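5' nucleotidase family protein (Staphylococcus aureus subsp. aureus, PDB 4Q7F) belongs to the 5'-nucleotidase family, pairing a metal-bearing calcineurin-like phosphoesterase domain with a 5'-nucleotidase C-terminal domain. Local coordinates at residues T35-R40 with D315-E320; G370-Q373 with R378-I381. One frame throughout, in Å; residues are numbered along the deposited sequence.

Contact 1 of 2, residues T35-R40 with D315-E320; sequences TDFTSR and DWLDYE
Arg40 reaches across to Asp315 and Asp318, near the end of helix 304-317, and lays its guanidinium between the two aspartates. Both terminal nitrogens converge on a single oxygen: Arg40 NH1 lies 2.7 Å from Asp315 OD1, and NH2 donates to the anti lone pair of that oxygen over 3.0 Å, with a bent N-H...O angle of 136°. NH2 is used twice, because Arg40 NH2 also meets Asp318 OD2 at 2.7 Å. All three acceptor contacts lie close to the guanidinium plane, but the two carboxylates are turned differently: that of Asp315 is nearly coplanar with it, whereas that of Asp318 is tilted by 34°. A chain extended as far as NE, with CG anti to the backbone N (chi1 -180°), gives Arg40 the length to span the gap. Each aspartate has a second basic partner on its other oxygen, Lys311 for Asp315 and Arg378 for Asp318. Beside this salt-bridge network, Phe37 CD1 rests 3.7 Å from Leu317 CD1, two buried side chains crossing at about a right angle. In this way a loop following strand 19-25 of the calcineurin-like phosphoesterase domain is joined to the end of the helix that precedes strand 320-323. Further out, Thr35 and Asp36 shape that loop. Thr35 OG1 accepts from Phe37 N in an ST turn, while Thr35 CG2 lies over one face of the Phe37 ring, 3.6 Å above the plane and offset toward the rim. Asp36 OD1 takes both Thr38 N, in an Asx turn, and the Thr38 hydroxyl, and Arg378 donates to Phe37 O.

Contact 2 of 2, residues G370-Q373 with R378-I381; sequences GFKQ and RDVI
Phe371 reaches across from strand 370-371 to the first turn of helix 377-383, and its ring can be followed outward atom by atom. From CB, a chi1 of -61° sets CG anti to the carbonyl carbon and swings the ring toward the helix. Phe371 CD1 comes first, 4.1 Å from Asp379 CB. One atom further, Phe371 CE1 faces Asp379 O at 3.8 Å, with the oxygen, which also accepts from Asn383 ND2, near the ring plane at its edge; CE1 lies 4.1 Å from Val380 CA. At the tip, Phe371 CZ approaches Val380 CG2 at 4.3 Å. The ring also meets Phe343 edge-to-face and touches Leu509 of helix 501-511. Strand and helix are neighbours in sequence, separated by the short strand 374-376, so this is a local strand-to-helix packing within the C-terminal domain. On its exposed flank, Lys372 NZ stands 4.7 Å from Asp379 OD1; a water donates to that oxygen and accepts a weak, 3.5 Å bond from Lys372 NZ. Asp379 OD2 is bonded to Thr376 OG1. No direct hydrogen bond crosses between the segments: van der Waals contact with the Phe371 ring carries the contact, and the Lys372-Asp379 attraction probably adds only a modest, water-mediated pull.

Overall arrangement
Contacts 1 and 2 illustrate how neighbouring contacts can divide polar and apolar work. Their centres are 11 Å apart and each is only partly buried. Contact 1 joins distant parts of the sequence through direct salt bridges among partly exposed residues, beside a small buried apolar pair; contact 2 is local, led by buried Phe371 and Val380, with exposed Lys372 at its margin and its opposite charges not in direct contact. Arg378 couples them: Arg378 NH2 binds Asp318 OD1 at 2.8 Å, and its backbone N probably bonds to Leu317 O. Helix 377-383 thus meets helix 304-317 through Arg378 and Ile381 and strand 370-371 through Asp379 and Val380.

Contact 1 of 2, residues T35-R40 with D315-E320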
ATOM      1  N   THR A  35       2.919  -2.772  17.631  1.00 19.36           N
ATOM      2  CA  THR A  35       3.376  -4.075  17.145  1.00 19.12           C
ATOM      3  C   THR A  35       3.147  -4.257  15.656  1.00 19.57           C
ATOM      4  O   THR A  35       2.202  -3.694  15.096  1.00 18.67           O
ATOM      5  CB  THR A  35       2.640  -5.220  17.874  1.00 18.35           C
ATOM      6  OG1 THR A  35       3.082  -6.489  17.376  1.00 18.06           O
ATOM      7  CG2 THR A  35       1.125  -5.102  17.682  1.00 17.81           C
ATOM      8  N   ASP A  36       3.999  -5.072  15.022  1.00 20.95           N
ATOM      9  CA  ASP A  36       3.846  -5.429  13.613  1.00 21.72           C
ATOM     10  C   ASP A  36       3.270  -6.866  13.515  1.00 21.93           C
ATOM     11  O   ASP A  36       3.154  -7.434  12.431  1.00 21.06           O
ATOM     12  CB  ASP A  36       5.173  -5.305  12.847  1.00 24.00           C
ATOM     13  CG  ASP A  36       6.258  -6.217  13.364  1.00 25.66           C
ATOM     14  OD1 ASP A  36       5.998  -7.152  14.155  1.00 26.26           O
ATOM     15  OD2 ASP A  36       7.410  -6.003  12.955  1.00 28.80           O
ATOM     16  N   PHE A  37       2.941  -7.434  14.679  1.00 21.42           N
ATOM     17  CA  PHE A  37       2.322  -8.774  14.817  1.00 20.83           C
ATOM     18  C   PHE A  37       3.188  -9.978  14.413  1.00 21.41           C
ATOM     19  O   PHE A  37       2.691 -11.100  14.302  1.00 21.00           O
ATOM     20  CB  PHE A  37       0.970  -8.817  14.114  1.00 21.14           C
ATOM     21  CG  PHE A  37       0.007  -7.781  14.604  1.00 20.34           C
ATOM     22  CD1 PHE A  37      -0.716  -7.986  15.778  1.00 20.03           C
ATOM     23  CD2 PHE A  37      -0.169  -6.599  13.907  1.00 19.37           C
ATOM     24  CE1 PHE A  37      -1.589  -7.021  16.247  1.00 19.29           C
ATOM     25  CE2 PHE A  37      -1.050  -5.636  14.364  1.00 19.10           C
ATOM     26  CZ  PHE A  37      -1.770  -5.856  15.530  1.00 18.80           C
ATOM     27  N   THR A  38       4.484  -9.779  14.245  1.00 22.40           N
ATOM     28  CA  THR A  38       5.355 -10.901  13.917  1.00 23.64           C
ATOM     29  C   THR A  38       5.311 -11.952  15.045  1.00 23.95           C
ATOM     30  O   THR A  38       5.498 -13.137  14.801  1.00 22.62           O
ATOM     31  CB  THR A  38       6.789 -10.452  13.586  1.00 26.05           C
ATOM     32  OG1 THR A  38       7.282  -9.615  14.613  1.00 27.44           O
ATOM     33  CG2 THR A  38       6.802  -9.658  12.298  1.00 26.01           C
ATOM     34  N   SER A  39       5.010 -11.520  16.267  1.00 23.43           N
ATOM     35  CA  SER A  39       4.840 -12.451  17.397  1.00 24.88           C
ATOM     36  C   SER A  39       3.880 -11.809  18.399  1.00 24.42           C
ATOM     37  O   SER A  39       3.756 -10.598  18.450  1.00 22.76           O
ATOM     38  CB  SER A  39       6.186 -12.845  18.046  1.00 25.55           C
ATOM     39  OG  SER A  39       6.852 -11.742  18.651  1.00 25.94           O
ATOM     40  N   ARG A  40       3.199 -12.644  19.174  1.00 25.33           N
ATOM     41  CA  ARG A  40       2.180 -12.203  20.129  1.00 24.93           C
ATOM     42  C   ARG A  40       2.542 -11.082  21.076  1.00 25.38           C
ATOM     43  O   ARG A  40       1.764 -10.136  21.237  1.00 24.24           O
ATOM     44  CB  ARG A  40       1.708 -13.396  20.958  1.00 25.90           C
ATOM     45  CG  ARG A  40       0.642 -13.040  21.980  1.00 26.16           C
ATOM     46  CD  ARG A  40       0.182 -14.239  22.782  1.00 27.12           C
ATOM     47  NE  ARG A  40      -0.932 -13.830  23.626  1.00 27.49           N
ATOM     48  CZ  ARG A  40      -2.227 -14.017  23.351  1.00 28.18           C
ATOM     49  NH1 ARG A  40      -3.133 -13.564  24.202  1.00 28.29           N
ATOM     50  NH2 ARG A  40      -2.631 -14.659  22.251  1.00 27.53           N
ATOM     51  N   ASP A 315      -5.340 -13.548  20.352  1.00 25.32           N
ATOM     52  CA  ASP A 315      -5.955 -14.869  20.493  1.00 26.24           C
ATOM     53  C   ASP A 315      -6.401 -15.405  19.113  1.00 26.39           C
ATOM     54  O   ASP A 315      -6.131 -16.548  18.768  1.00 25.90           O
ATOM     55  CB  ASP A 315      -7.119 -14.833  21.478  1.00 27.27           C
ATOM     56  CG  ASP A 315      -6.663 -14.653  22.935  1.00 28.35           C
ATOM     57  OD1 ASP A 315      -5.438 -14.677  23.233  1.00 27.33           O
ATOM     58  OD2 ASP A 315      -7.534 -14.491  23.801  1.00 29.11           O
ATOM     59  N   TRP A 316      -7.052 -14.553  18.321  1.00 26.18           N
ATOM     60  CA  TRP A 316      -7.504 -14.931  16.993  1.00 27.14           C
ATOM     61  C   TRP A 316      -6.315 -15.259  16.108  1.00 25.26           C
ATOM     62  O   TRP A 316      -6.333 -16.249  15.389  1.00 25.60           O
ATOM     63  CB  TRP A 316      -8.340 -13.800  16.389  1.00 27.41           C
ATOM     64  CG  TRP A 316      -8.930 -14.101  15.084  1.00 29.12           C
ATOM     65  CD1 TRP A 316     -10.005 -14.913  14.835  1.00 30.76           C
ATOM     66  CD2 TRP A 316      -8.554 -13.532  13.822  1.00 28.52           C
ATOM     67  NE1 TRP A 316     -10.298 -14.900  13.493  1.00 31.71           N
ATOM     68  CE2 TRP A 316      -9.422 -14.066  12.849  1.00 29.81           C
ATOM     69  CE3 TRP A 316      -7.564 -12.627  13.424  1.00 27.18           C
ATOM     70  CZ2 TRP A 316      -9.323 -13.732  11.499  1.00 29.44           C
ATOM     71  CZ3 TRP A 316      -7.467 -12.291  12.096  1.00 26.52           C
ATOM     72  CH2 TRP A 316      -8.342 -12.831  11.143  1.00 28.15           C
ATOM     73  N   LEU A 317      -5.268 -14.435  16.187  1.00 24.18           N
ATOM     74  CA  LEU A 317      -4.074 -14.673  15.402  1.00 23.73           C
ATOM     75  C   LEU A 317      -3.389 -15.992  15.748  1.00 24.71           C
ATOM     76  O   LEU A 317      -2.736 -16.594  14.898  1.00 24.31           O
ATOM     77  CB  LEU A 317      -3.111 -13.496  15.544  1.00 22.08           C
ATOM     78  CG  LEU A 317      -3.609 -12.243  14.820  1.00 21.66           C
ATOM     79  CD1 LEU A 317      -2.702 -11.077  15.126  1.00 21.23           C
ATOM     80  CD2 LEU A 317      -3.682 -12.476  13.309  1.00 20.90           C
ATOM     81  N   ASP A 318      -3.552 -16.454  16.982  1.00 25.46           N
ATOM     82  CA  ASP A 318      -2.952 -17.714  17.409  1.00 26.73           C
ATOM     83  C   ASP A 318      -3.756 -18.946  17.033  1.00 29.00           C
ATOM     84  O   ASP A 318      -3.288 -20.068  17.243  1.00 28.59           O
ATOM     85  CB  ASP A 318      -2.719 -17.704  18.935  1.00 27.93           C
ATOM     86  CG  ASP A 318      -1.588 -16.776  19.346  1.00 26.51           C
ATOM     87  OD1 ASP A 318      -0.728 -16.459  18.482  1.00 24.92           O
ATOM     88  OD2 ASP A 318      -1.553 -16.370  20.531  1.00 27.33           O
ATOM     89  N   TYR A 319      -4.958 -18.749  16.479  1.00 29.74           N
ATOM     90  CA  TYR A 319      -5.823 -19.862  16.122  1.00 32.88           C
ATOM     91  C   TYR A 319      -5.080 -20.780  15.168  1.00 32.91           C
ATOM     92  O   TYR A 319      -4.556 -20.330  14.156  1.00 29.75           O
ATOM     93  CB  TYR A 319      -7.133 -19.380  15.484  1.00 34.73           C
ATOM     94  CG  TYR A 319      -8.011 -20.527  15.046  1.00 38.40           C
ATOM     95  CD1 TYR A 319      -8.849 -21.171  15.951  1.00 41.43           C
ATOM     96  CD2 TYR A 319      -7.978 -20.992  13.734  1.00 40.02           C
ATOM     97  CE1 TYR A 319      -9.643 -22.244  15.557  1.00 44.23           C
ATOM     98  CE2 TYR A 319      -8.772 -22.055  13.328  1.00 43.56           C
ATOM     99  CZ  TYR A 319      -9.602 -22.675  14.242  1.00 45.09           C
ATOM    100  OH  TYR A 319     -10.384 -23.729  13.838  1.00 50.63           O
ATOM    101  N   GLU A 320      -5.030 -22.059  15.514  1.00 34.09           N
ATOM    102  CA  GLU A 320      -4.322 -23.038  14.704  1.00 36.35           C
ATOM    103  C   GLU A 320      -5.135 -23.502  13.492  1.00 35.67           C
ATOM    104  O   GLU A 320      -6.249 -24.005  13.631  1.00 36.18           O
ATOM    105  CB  GLU A 320      -3.907 -24.231  15.575  1.00 39.29           C
ATOM    106  CG  GLU A 320      -3.205 -25.325  14.792  1.00 41.86           C
ATOM    107  CD  GLU A 320      -2.609 -26.406  15.670  1.00 45.39           C
ATOM    108  OE1 GLU A 320      -2.155 -26.103  16.801  1.00 47.04           O
ATOM    109  OE2 GLU A 320      -2.564 -27.561  15.198  1.00 51.00           O
TER

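Contact 2 of 2, residues G370-Q373 with R378-I381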
ATOM      1  N   GLY A 370       6.951 -17.852   5.016  1.00 31.67           N
ATOM      2  CA  GLY A 370       6.585 -19.251   4.802  1.00 31.00           C
ATOM      3  C   GLY A 370       5.875 -19.836   6.007  1.00 31.90           C
ATOM      4  O   GLY A 370       5.461 -19.099   6.919  1.00 30.77           O
ATOM      5  N   PHE A 371       5.702 -21.155   6.014  1.00 31.98           N
ATOM      6  CA  PHE A 371       5.052 -21.809   7.134  1.00 32.55           C
ATOM      7  C   PHE A 371       5.989 -22.775   7.870  1.00 35.27           C
ATOM      8  O   PHE A 371       6.809 -23.455   7.267  1.00 33.46           O
ATOM      9  CB  PHE A 371       3.832 -22.645   6.731  1.00 31.88           C
ATOM     10  CG  PHE A 371       2.701 -21.884   6.081  1.00 31.05           C
ATOM     11  CD1 PHE A 371       2.388 -20.588   6.431  1.00 31.05           C
ATOM     12  CD2 PHE A 371       1.860 -22.546   5.200  1.00 31.46           C
ATOM     13  CE1 PHE A 371       1.312 -19.931   5.845  1.00 30.43           C
ATOM     14  CE2 PHE A 371       0.781 -21.906   4.621  1.00 30.42           C
ATOM     15  CZ  PHE A 371       0.507 -20.592   4.940  1.00 30.21           C
ATOM     16  N   LYS A 372       5.826 -22.823   9.182  1.00 37.61           N
ATOM     17  CA  LYS A 372       6.519 -23.791  10.005  1.00 41.98           C
ATOM     18  C   LYS A 372       5.522 -24.937  10.008  1.00 41.63           C
ATOM     19  O   LYS A 372       4.483 -24.843   9.348  1.00 38.91           O
ATOM     20  CB  LYS A 372       6.722 -23.270  11.420  1.00 44.41           C
ATOM     21  CG  LYS A 372       7.581 -22.020  11.523  1.00 46.70           C
ATOM     22  CD  LYS A 372       7.534 -21.419  12.922  1.00 49.38           C
ATOM     23  CE  LYS A 372       6.139 -20.889  13.239  1.00 50.26           C
ATOM     24  NZ  LYS A 372       6.050 -20.283  14.588  1.00 52.61           N
ATOM     25  N   GLN A 373       5.799 -25.990  10.762  1.00 41.64           N
ATOM     26  CA  GLN A 373       4.898 -27.125  10.805  1.00 43.21           C
ATOM     27  C   GLN A 373       3.546 -26.736  11.392  1.00 42.72           C
ATOM     28  O   GLN A 373       2.509 -27.176  10.894  1.00 45.15           O
ATOM     29  CB  GLN A 373       5.519 -28.299  11.560  1.00 46.57           C
ATOM     30  CG  GLN A 373       6.819 -28.760  10.935  1.00 48.52           C
ATOM     31  CD  GLN A 373       7.298 -30.097  11.459  1.00 53.18           C
ATOM     32  OE1 GLN A 373       6.503 -30.999  11.743  1.00 55.11           O
ATOM     33  NE2 GLN A 373       8.612 -30.252  11.541  1.00 55.13           N
ATOM     34  N   ARG A 378      -2.077 -16.047  12.160  1.00 23.61           N
ATOM     35  CA  ARG A 378      -0.957 -15.077  12.096  1.00 22.92           C
ATOM     36  C   ARG A 378      -0.056 -15.363  10.894  1.00 22.59           C
ATOM     37  O   ARG A 378       0.282 -14.476  10.136  1.00 21.74           O
ATOM     38  CB  ARG A 378      -0.109 -15.165  13.376  1.00 23.36           C
ATOM     39  CG  ARG A 378       0.951 -14.055  13.552  1.00 22.88           C
ATOM     40  CD  ARG A 378       1.824 -14.237  14.793  1.00 23.49           C
ATOM     41  NE  ARG A 378       1.010 -14.424  15.982  1.00 23.94           N
ATOM     42  CZ  ARG A 378       0.545 -13.447  16.747  1.00 23.79           C
ATOM     43  NH1 ARG A 378       0.844 -12.169  16.504  1.00 23.20           N
ATOM     44  NH2 ARG A 378      -0.220 -13.765  17.769  1.00 24.65           N
ATOM     45  N   ASP A 379       0.318 -16.622  10.743  1.00 23.19           N
ATOM     46  CA  ASP A 379       1.198 -17.049   9.654  1.00 23.35           C
ATOM     47  C   ASP A 379       0.563 -16.897   8.287  1.00 22.36           C
ATOM     48  O   ASP A 379       1.220 -16.477   7.344  1.00 22.71           O
ATOM     49  CB  ASP A 379       1.636 -18.483   9.901  1.00 24.31           C
ATOM     50  CG  ASP A 379       2.237 -18.666  11.285  1.00 25.53           C
ATOM     51  OD1 ASP A 379       3.197 -17.939  11.615  1.00 27.26           O
ATOM     52  OD2 ASP A 379       1.756 -19.519  12.046  1.00 25.47           O
ATOM     53  N   VAL A 380      -0.720 -17.233   8.169  1.00 22.05           N
ATOM     54  CA  VAL A 380      -1.421 -17.133   6.896  1.00 21.18           C
ATOM     55  C   VAL A 380      -1.482 -15.685   6.428  1.00 20.54           C
ATOM     56  O   VAL A 380      -1.245 -15.383   5.255  1.00 19.08           O
ATOM     57  CB  VAL A 380      -2.862 -17.703   6.980  1.00 21.49           C
ATOM     58  CG1 VAL A 380      -3.651 -17.353   5.726  1.00 21.06           C
ATOM     59  CG2 VAL A 380      -2.854 -19.208   7.213  1.00 22.41           C
ATOM     60  N   ILE A 381      -1.821 -14.792   7.357  1.00 20.58           N
ATOM     61  CA  ILE A 381      -1.934 -13.379   7.033  1.00 20.60           C
ATOM     62  C   ILE A 381      -0.578 -12.787   6.628  1.00 21.25           C
ATOM     63  O   ILE A 381      -0.507 -12.024   5.665  1.00 20.58           O
ATOM     64  CB  ILE A 381      -2.561 -12.565   8.187  1.00 20.76           C
ATOM     65  CG1 ILE A 381      -4.005 -13.032   8.452  1.00 20.89           C
ATOM     66  CG2 ILE A 381      -2.564 -11.101   7.798  1.00 21.09           C
ATOM     67  CD1 ILE A 381      -4.707 -12.387   9.645  1.00 21.63           C
TER
HETATM   68  O   HOH W   1       3.620 -17.838  14.757  0.50 23.07           O